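Local coordinates for kinase-associated protein B (Bacillus cereus, PDB 1Y71) that is of unknown molecular function but probably associates with a kinase, pairing an SH3-like beta domain with C-terminal helices, at residues 10-15 and 81-86; 40-45 and 92-97. One frame throughout, in Å; residues are numbered along the deposited sequence.

Interaction 1. Residues 10-15 and 81-86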
ATOM      1  N   ILE B  10      11.445 -13.402   4.081  1.00 33.21           N
ATOM      2  CA  ILE B  10      11.272 -12.150   4.806  1.00 32.31           C
ATOM      3  C   ILE B  10      11.289 -10.985   3.832  1.00 31.06           C
ATOM      4  O   ILE B  10      12.200 -10.871   2.991  1.00 31.58           O
ATOM      5  CB  ILE B  10      12.352 -11.974   5.894  1.00 31.86           C
ATOM      6  CG1 ILE B  10      12.000 -12.828   7.108  1.00 31.29           C
ATOM      7  CG2 ILE B  10      12.486 -10.515   6.314  1.00 32.26           C
ATOM      8  CD1 ILE B  10      12.998 -12.696   8.277  1.00 33.07           C
ATOM      9  N   GLY B  11      10.282 -10.125   3.958  1.00 29.24           N
ATOM     10  CA  GLY B  11      10.138  -8.999   3.062  1.00 27.20           C
ATOM     11  C   GLY B  11       9.131  -9.309   1.970  1.00 26.18           C
ATOM     12  O   GLY B  11       8.654  -8.415   1.285  1.00 26.37           O
ATOM     13  N   GLU B  12       8.799 -10.580   1.799  1.00 24.64           N
ATOM     14  CA  GLU B  12       7.884 -10.949   0.716  1.00 23.50           C
ATOM     15  C   GLU B  12       6.487 -10.376   0.941  1.00 22.09           C
ATOM     16  O   GLU B  12       5.933 -10.499   2.037  1.00 21.75           O
ATOM     17  CB  GLU B  12       7.859 -12.462   0.549  1.00 24.26           C
ATOM     18  CG  GLU B  12       6.842 -12.968  -0.462  1.00 26.45           C
ATOM     19  CD  GLU B  12       7.229 -14.320  -1.039  1.00 34.31           C
ATOM     20  OE1 GLU B  12       6.492 -14.792  -1.919  1.00 36.17           O
ATOM     21  OE2 GLU B  12       8.262 -14.902  -0.623  1.00 34.13           O
ATOM     22  N   ILE B  13       5.925  -9.760  -0.100  1.00 20.91           N
ATOM     23  CA  ILE B  13       4.530  -9.291  -0.091  1.00 21.31           C
ATOM     24  C   ILE B  13       3.584 -10.450  -0.385  1.00 21.18           C
ATOM     25  O   ILE B  13       3.765 -11.180  -1.374  1.00 20.70           O
ATOM     26  CB  ILE B  13       4.284  -8.125  -1.084  1.00 20.53           C
ATOM     27  CG1 ILE B  13       5.297  -7.004  -0.835  1.00 24.37           C
ATOM     28  CG2 ILE B  13       2.853  -7.597  -0.944  1.00 20.78           C
ATOM     29  CD1 ILE B  13       5.314  -6.507   0.644  1.00 26.46           C
ATOM     30  N   VAL B  14       2.597 -10.633   0.494  1.00 20.20           N
ATOM     31  CA  VAL B  14       1.699 -11.804   0.438  1.00 21.26           C
ATOM     32  C   VAL B  14       0.263 -11.405   0.776  1.00 20.21           C
ATOM     33  O   VAL B  14       0.024 -10.293   1.187  1.00 19.45           O
ATOM     34  CB  VAL B  14       2.166 -12.888   1.436  1.00 20.77           C
ATOM     35  CG1 VAL B  14       3.578 -13.436   1.039  1.00 21.99           C
ATOM     36  CG2 VAL B  14       2.147 -12.322   2.892  1.00 22.79           C
ATOM     37  N   THR B  15      -0.698 -12.296   0.531  1.00 21.34           N
ATOM     38  CA  THR B  15      -2.016 -12.177   1.106  1.00 21.84           C
ATOM     39  C   THR B  15      -2.061 -13.214   2.239  1.00 22.74           C
ATOM     40  O   THR B  15      -1.330 -14.222   2.200  1.00 24.29           O
ATOM     41  CB  THR B  15      -3.148 -12.487   0.078  1.00 22.25           C
ATOM     42  OG1 THR B  15      -2.946 -13.801  -0.426  1.00 22.01           O
ATOM     43  CG2 THR B  15      -3.151 -11.511  -1.129  1.00 20.59           C
ATOM     44  N   VAL B  81      -1.315 -18.493   3.423  1.00 23.70           N
ATOM     45  CA  VAL B  81      -0.461 -17.420   2.915  1.00 23.51           C
ATOM     46  C   VAL B  81      -0.152 -17.636   1.417  1.00 24.45           C
ATOM     47  O   VAL B  81       0.204 -18.754   0.994  1.00 24.44           O
ATOM     48  CB  VAL B  81       0.863 -17.257   3.749  1.00 22.94           C
ATOM     49  CG1 VAL B  81       1.736 -16.099   3.195  1.00 21.15           C
ATOM     50  CG2 VAL B  81       0.558 -16.986   5.221  1.00 24.08           C
ATOM     51  N   LYS B  82      -0.283 -16.586   0.615  1.00 24.25           N
ATOM     52  CA  LYS B  82       0.002 -16.687  -0.831  1.00 24.95           C
ATOM     53  C   LYS B  82       0.814 -15.476  -1.310  1.00 25.01           C
ATOM     54  O   LYS B  82       0.567 -14.368  -0.839  1.00 23.12           O
ATOM     55  CB  LYS B  82      -1.315 -16.740  -1.603  1.00 26.03           C
ATOM     56  CG  LYS B  82      -1.170 -17.412  -2.942  1.00 31.29           C
ATOM     57  CD  LYS B  82      -1.934 -16.695  -4.045  1.00 38.85           C
ATOM     58  CE  LYS B  82      -3.228 -17.421  -4.367  1.00 40.87           C
ATOM     59  NZ  LYS B  82      -2.994 -18.900  -4.437  1.00 44.63           N
ATOM     60  N   LYS B  83       1.789 -15.685  -2.218  1.00 25.30           N
ATOM     61  CA  LYS B  83       2.542 -14.575  -2.843  1.00 25.51           C
ATOM     62  C   LYS B  83       1.581 -13.564  -3.472  1.00 23.91           C
ATOM     63  O   LYS B  83       0.628 -13.952  -4.154  1.00 21.43           O
ATOM     64  CB  LYS B  83       3.467 -15.126  -3.949  1.00 26.39           C
ATOM     65  CG  LYS B  83       4.526 -14.117  -4.416  1.00 28.17           C
ATOM     66  CD  LYS B  83       5.617 -14.781  -5.281  1.00 30.36           C
ATOM     67  CE  LYS B  83       6.627 -13.730  -5.754  1.00 37.18           C
ATOM     68  NZ  LYS B  83       7.221 -12.849  -4.669  1.00 38.79           N
ATOM     69  N   TYR B  84       1.816 -12.269  -3.244  1.00 22.62           N
ATOM     70  CA  TYR B  84       0.956 -11.256  -3.848  1.00 22.75           C
ATOM     71  C   TYR B  84       1.832 -10.220  -4.587  1.00 22.36           C
ATOM     72  O   TYR B  84       2.635  -9.558  -3.968  1.00 21.08           O
ATOM     73  CB  TYR B  84       0.057 -10.585  -2.804  1.00 22.28           C
ATOM     74  CG  TYR B  84      -0.760  -9.429  -3.358  1.00 21.92           C
ATOM     75  CD1 TYR B  84      -1.903  -9.665  -4.128  1.00 21.59           C
ATOM     76  CD2 TYR B  84      -0.371  -8.104  -3.142  1.00 20.46           C
ATOM     77  CE1 TYR B  84      -2.650  -8.611  -4.637  1.00 22.26           C
ATOM     78  CE2 TYR B  84      -1.121  -7.048  -3.657  1.00 21.30           C
ATOM     79  CZ  TYR B  84      -2.251  -7.318  -4.398  1.00 20.85           C
ATOM     80  OH  TYR B  84      -2.980  -6.278  -4.902  1.00 23.45           O
ATOM     81  N   GLU B  85       1.639 -10.096  -5.901  1.00 22.43           N
ATOM     82  CA  GLU B  85       2.406  -9.167  -6.726  1.00 24.09           C
ATOM     83  C   GLU B  85       1.620  -7.936  -7.192  1.00 23.22           C
ATOM     84  O   GLU B  85       2.116  -7.184  -8.043  1.00 23.33           O
ATOM     85  CB  GLU B  85       2.962  -9.887  -7.960  1.00 25.80           C
ATOM     86  CG  GLU B  85       3.900 -11.065  -7.661  1.00 30.71           C
ATOM     87  CD  GLU B  85       5.317 -10.630  -7.397  1.00 38.01           C
ATOM     88  OE1 GLU B  85       6.236 -11.389  -7.779  1.00 44.54           O
ATOM     89  OE2 GLU B  85       5.534  -9.526  -6.836  1.00 43.42           O
ATOM     90  N   GLY B  86       0.397  -7.763  -6.692  1.00 21.11           N
ATOM     91  CA  GLY B  86      -0.431  -6.624  -7.122  1.00 19.94           C
ATOM     92  C   GLY B  86       0.014  -5.352  -6.390  1.00 19.75           C
ATOM     93  O   GLY B  86       0.960  -5.389  -5.576  1.00 17.97           O
TER
HETATM   94  O   HOH W   1       5.393 -10.628  -3.600  1.00 37.25           O

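Interaction 2. Residues 40-45 and 92-97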
ATOM      1  N   LEU B  40      -0.714  -4.761   5.865  1.00 16.51           N
ATOM      2  CA  LEU B  40      -0.620  -3.484   5.142  1.00 17.58           C
ATOM      3  C   LEU B  40      -1.936  -2.971   4.556  1.00 18.40           C
ATOM      4  O   LEU B  40      -2.114  -1.752   4.359  1.00 18.34           O
ATOM      5  CB  LEU B  40       0.429  -3.584   4.030  1.00 16.76           C
ATOM      6  CG  LEU B  40       1.835  -3.928   4.499  1.00 19.46           C
ATOM      7  CD1 LEU B  40       2.744  -4.253   3.286  1.00 18.38           C
ATOM      8  CD2 LEU B  40       2.490  -2.837   5.416  1.00 21.05           C
ATOM      9  N   ALA B  41      -2.834  -3.902   4.218  1.00 18.34           N
ATOM     10  CA  ALA B  41      -4.105  -3.546   3.614  1.00 19.13           C
ATOM     11  C   ALA B  41      -5.122  -4.637   3.877  1.00 19.79           C
ATOM     12  O   ALA B  41      -4.746  -5.778   4.155  1.00 20.32           O
ATOM     13  CB  ALA B  41      -3.955  -3.319   2.126  1.00 18.16           C
ATOM     14  N   VAL B  42      -6.399  -4.269   3.780  1.00 20.73           N
ATOM     15  CA  VAL B  42      -7.513  -5.198   3.930  1.00 22.11           C
ATOM     16  C   VAL B  42      -8.168  -5.515   2.581  1.00 22.10           C
ATOM     17  O   VAL B  42      -8.566  -4.617   1.864  1.00 22.42           O
ATOM     18  CB  VAL B  42      -8.597  -4.656   4.885  1.00 23.11           C
ATOM     19  CG1 VAL B  42      -9.686  -5.765   5.156  1.00 23.63           C
ATOM     20  CG2 VAL B  42      -7.970  -4.152   6.203  1.00 21.36           C
ATOM     21  N   LEU B  43      -8.276  -6.805   2.262  1.00 21.81           N
ATOM     22  CA  LEU B  43      -9.001  -7.278   1.075  1.00 22.08           C
ATOM     23  C   LEU B  43     -10.413  -7.768   1.408  1.00 22.25           C
ATOM     24  O   LEU B  43     -11.356  -7.592   0.607  1.00 21.65           O
ATOM     25  CB  LEU B  43      -8.244  -8.428   0.368  1.00 21.74           C
ATOM     26  CG  LEU B  43      -6.965  -8.109  -0.387  1.00 22.03           C
ATOM     27  CD1 LEU B  43      -6.314  -9.409  -0.883  1.00 22.26           C
ATOM     28  CD2 LEU B  43      -7.185  -7.117  -1.533  1.00 25.53           C
ATOM     29  N   LYS B  44     -10.557  -8.401   2.566  1.00 21.44           N
ATOM     30  CA  LYS B  44     -11.877  -8.877   2.980  1.00 21.05           C
ATOM     31  C   LYS B  44     -12.034  -8.664   4.460  1.00 21.19           C
ATOM     32  O   LYS B  44     -11.166  -9.076   5.243  1.00 21.40           O
ATOM     33  CB  LYS B  44     -12.085 -10.359   2.609  1.00 19.75           C
ATOM     34  CG  LYS B  44     -13.391 -10.941   3.180  1.00 21.17           C
ATOM     35  CD  LYS B  44     -13.376 -12.451   3.040  1.00 24.23           C
ATOM     36  CE  LYS B  44     -14.752 -13.042   3.298  1.00 29.93           C
ATOM     37  NZ  LYS B  44     -14.830 -13.748   4.609  1.00 27.72           N
ATOM     38  N   HIS B  45     -13.098  -7.957   4.829  1.00 21.55           N
ATOM     39  CA  HIS B  45     -13.403  -7.703   6.230  1.00 22.03           C
ATOM     40  C   HIS B  45     -13.975  -8.984   6.823  1.00 22.18           C
ATOM     41  O   HIS B  45     -14.719  -9.711   6.136  1.00 22.56           O
ATOM     42  CB  HIS B  45     -14.337  -6.485   6.392  1.00 20.76           C
ATOM     43  CG  HIS B  45     -14.402  -5.963   7.793  1.00 24.51           C
ATOM     44  ND1 HIS B  45     -15.232  -6.512   8.751  1.00 24.51           N
ATOM     45  CD2 HIS B  45     -13.731  -4.959   8.407  1.00 24.19           C
ATOM     46  CE1 HIS B  45     -15.085  -5.854   9.888  1.00 28.23           C
ATOM     47  NE2 HIS B  45     -14.168  -4.917   9.712  1.00 27.88           N
ATOM     48  N   THR B  92      -6.320   2.403   4.990  1.00 19.16           N
ATOM     49  CA  THR B  92      -7.608   2.991   5.358  1.00 18.88           C
ATOM     50  C   THR B  92      -8.651   2.918   4.251  1.00 18.87           C
ATOM     51  O   THR B  92      -9.803   2.498   4.488  1.00 15.92           O
ATOM     52  CB  THR B  92      -7.408   4.450   5.882  1.00 19.51           C
ATOM     53  OG1 THR B  92      -6.675   4.366   7.100  1.00 20.19           O
ATOM     54  CG2 THR B  92      -8.743   5.172   6.132  1.00 21.94           C
ATOM     55  N   GLU B  93      -8.251   3.276   3.031  1.00 19.49           N
ATOM     56  CA  GLU B  93      -9.170   3.143   1.918  1.00 21.10           C
ATOM     57  C   GLU B  93      -9.562   1.667   1.643  1.00 19.65           C
ATOM     58  O   GLU B  93     -10.715   1.391   1.274  1.00 17.80           O
ATOM     59  CB  GLU B  93      -8.622   3.806   0.666  1.00 22.34           C
ATOM     60  CG  GLU B  93      -9.714   4.473  -0.191  1.00 32.08           C
ATOM     61  CD  GLU B  93     -10.563   5.556   0.539  1.00 39.04           C
ATOM     62  OE1 GLU B  93     -10.051   6.264   1.457  1.00 45.29           O
ATOM     63  OE2 GLU B  93     -11.752   5.702   0.174  1.00 41.62           O
ATOM     64  N   SER B  94      -8.616   0.745   1.814  1.00 19.98           N
ATOM     65  CA  SER B  94      -8.912  -0.676   1.603  1.00 19.45           C
ATOM     66  C   SER B  94      -9.944  -1.177   2.637  1.00 20.07           C
ATOM     67  O   SER B  94     -10.842  -1.984   2.316  1.00 19.81           O
ATOM     68  CB  SER B  94      -7.627  -1.533   1.638  1.00 20.28           C
ATOM     69  OG  SER B  94      -7.093  -1.644   2.953  1.00 19.83           O
ATOM     70  N   LEU B  95      -9.794  -0.722   3.884  1.00 19.18           N
ATOM     71  CA  LEU B  95     -10.728  -1.075   4.963  1.00 19.96           C
ATOM     72  C   LEU B  95     -12.116  -0.543   4.671  1.00 20.13           C
ATOM     73  O   LEU B  95     -13.142  -1.262   4.850  1.00 19.23           O
ATOM     74  CB  LEU B  95     -10.216  -0.559   6.309  1.00 19.55           C
ATOM     75  CG  LEU B  95     -11.061  -0.740   7.594  1.00 20.13           C
ATOM     76  CD1 LEU B  95     -11.366  -2.239   7.809  1.00 20.69           C
ATOM     77  CD2 LEU B  95     -10.348  -0.119   8.863  1.00 21.06           C
ATOM     78  N   LYS B  96     -12.164   0.725   4.238  1.00 20.96           N
ATOM     79  CA  LYS B  96     -13.431   1.342   3.836  1.00 23.01           C
ATOM     80  C   LYS B  96     -14.102   0.507   2.725  1.00 22.51           C
ATOM     81  O   LYS B  96     -15.296   0.175   2.811  1.00 21.18           O
ATOM     82  CB  LYS B  96     -13.210   2.805   3.399  1.00 23.29           C
ATOM     83  CG  LYS B  96     -14.509   3.612   3.253  1.00 27.00           C
ATOM     84  CD  LYS B  96     -14.212   5.068   2.735  1.00 26.06           C
ATOM     85  CE  LYS B  96     -15.543   5.822   2.361  1.00 31.94           C
ATOM     86  NZ  LYS B  96     -16.275   5.149   1.205  1.00 36.91           N
ATOM     87  N   LEU B  97     -13.333   0.177   1.696  1.00 22.54           N
ATOM     88  CA  LEU B  97     -13.817  -0.665   0.592  1.00 23.10           C
ATOM     89  C   LEU B  97     -14.267  -2.049   1.029  1.00 22.35           C
ATOM     90  O   LEU B  97     -15.411  -2.450   0.741  1.00 23.67           O
ATOM     91  CB  LEU B  97     -12.763  -0.792  -0.509  1.00 23.18           C
ATOM     92  CG  LEU B  97     -13.127  -1.637  -1.740  1.00 27.05           C
ATOM     93  CD1 LEU B  97     -14.248  -0.963  -2.559  1.00 30.14           C
ATOM     94  CD2 LEU B  97     -11.914  -1.910  -2.641  1.00 26.87           C
TER
HETATM   95  O   HOH W   2     -10.187  -3.495   0.113  1.00 21.25           O

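Interaction 1. Residues 10-15 and 81-86
A chi1 of -166° swings Lys83 CG to the far side of CB from the main-chain N, and with the carboxylate arm of Glu12 extended from a chi1 of 175°, the two side chains cross at about a right angle. Glu12 OE1 lies 3.2 Å from Lys83 CG, against the aliphatic stem, and reaches Lys83 NZ at 3.4 Å in a weak salt bridge; Glu85 contributes a second carboxylate to that ammonium, while Glu12 OE2 accepts from the backbone N of Glu9. Strands 13-15 and 81-83 pair antiparallel at the edge of an SH3-like sheet. Thr15 and Lys82 form the hydrogen-bonded pair, Thr15 N donating to Lys82 O at 2.8 Å and Lys82 N returning a bond to Thr15 O at 3.0 Å. Tyr84 N continues the pairing to Ile13 O, which also accepts from a water that Lys83 NZ donates to. Thr15 CG2 packs 3.7 Å from Tyr84 CB, the side chains again nearly perpendicular, and Ile13 CG2 sits at the ring edge, 3.9 Å from Tyr84 CD2. Val14 CB packs 3.7 Å from Val81 CG1. Backbone bonds thus fix the strand register, whereas the long, shared ion pair probably adds a softer electrostatic restraint near solvent.

Interaction 2. Residues 40-45 and 92-97
Ser94 OG accepts a nearly straight hydrogen bond from Val42 N, 2.8 Å long with an angle of 169° at the hydrogen, and so ties helix 91-104 to strand 34-42 of the SH3-like sheet. The short segments run almost parallel, 13° apart, with their axes 6.4 Å from each other at closest approach. A chi1 of 72° sets OG between the serine's own backbone N and carbonyl carbon, where it faces the strand and also bonds to Tyr91 O, one turn earlier in the helix. Ala41 CB lies 3.7 Å from Ser94 OG. Next to this polar link lies an apolar patch: the CD1 branch of Leu95 comes within 4.2 Å of Val42 CG2, and Leu95 CD1 meets the His45 ring at its edge, in its plane, 3.7 Å from His45 CD2. That imidazole is positioned by its nitrogens, NE2 bonding to Tyr128 OH and ND1 weakly to Gln102 OE1, while Leu121 and Leu124 of helix 112-127 pack against it. Further back, the strand is shaped by a classic beta bulge, Leu40 and Ala41 both facing Ile24. On the Val42 carbonyl side, one water donates to both Val42 O, at 2.6 Å, and Ser94 O, at 2.8 Å.

Along the chain the segments alternate, 10-15, 40-45, 81-86 and 92-97, so the two contacts interlock rather than follow one another. Their centres lie about 16 Å apart, and both reach the five-stranded antiparallel sheet: interaction 1 adds strand 81-83, outermost within this chain, to strand 13-18, and interaction 2 sets helix 91-104 against strand 34-42. Strand 81-83 and helix 91-104 are successive elements, so one passage of chain completes the sheet edge and then leads into the helical part. The contacts touch directly where Thr15 CG2 meets Leu43 CD1 at 3.8 Å. Residues of both also contact the second subunit, which places the sheet edge and the start of the helix near the dimer interface.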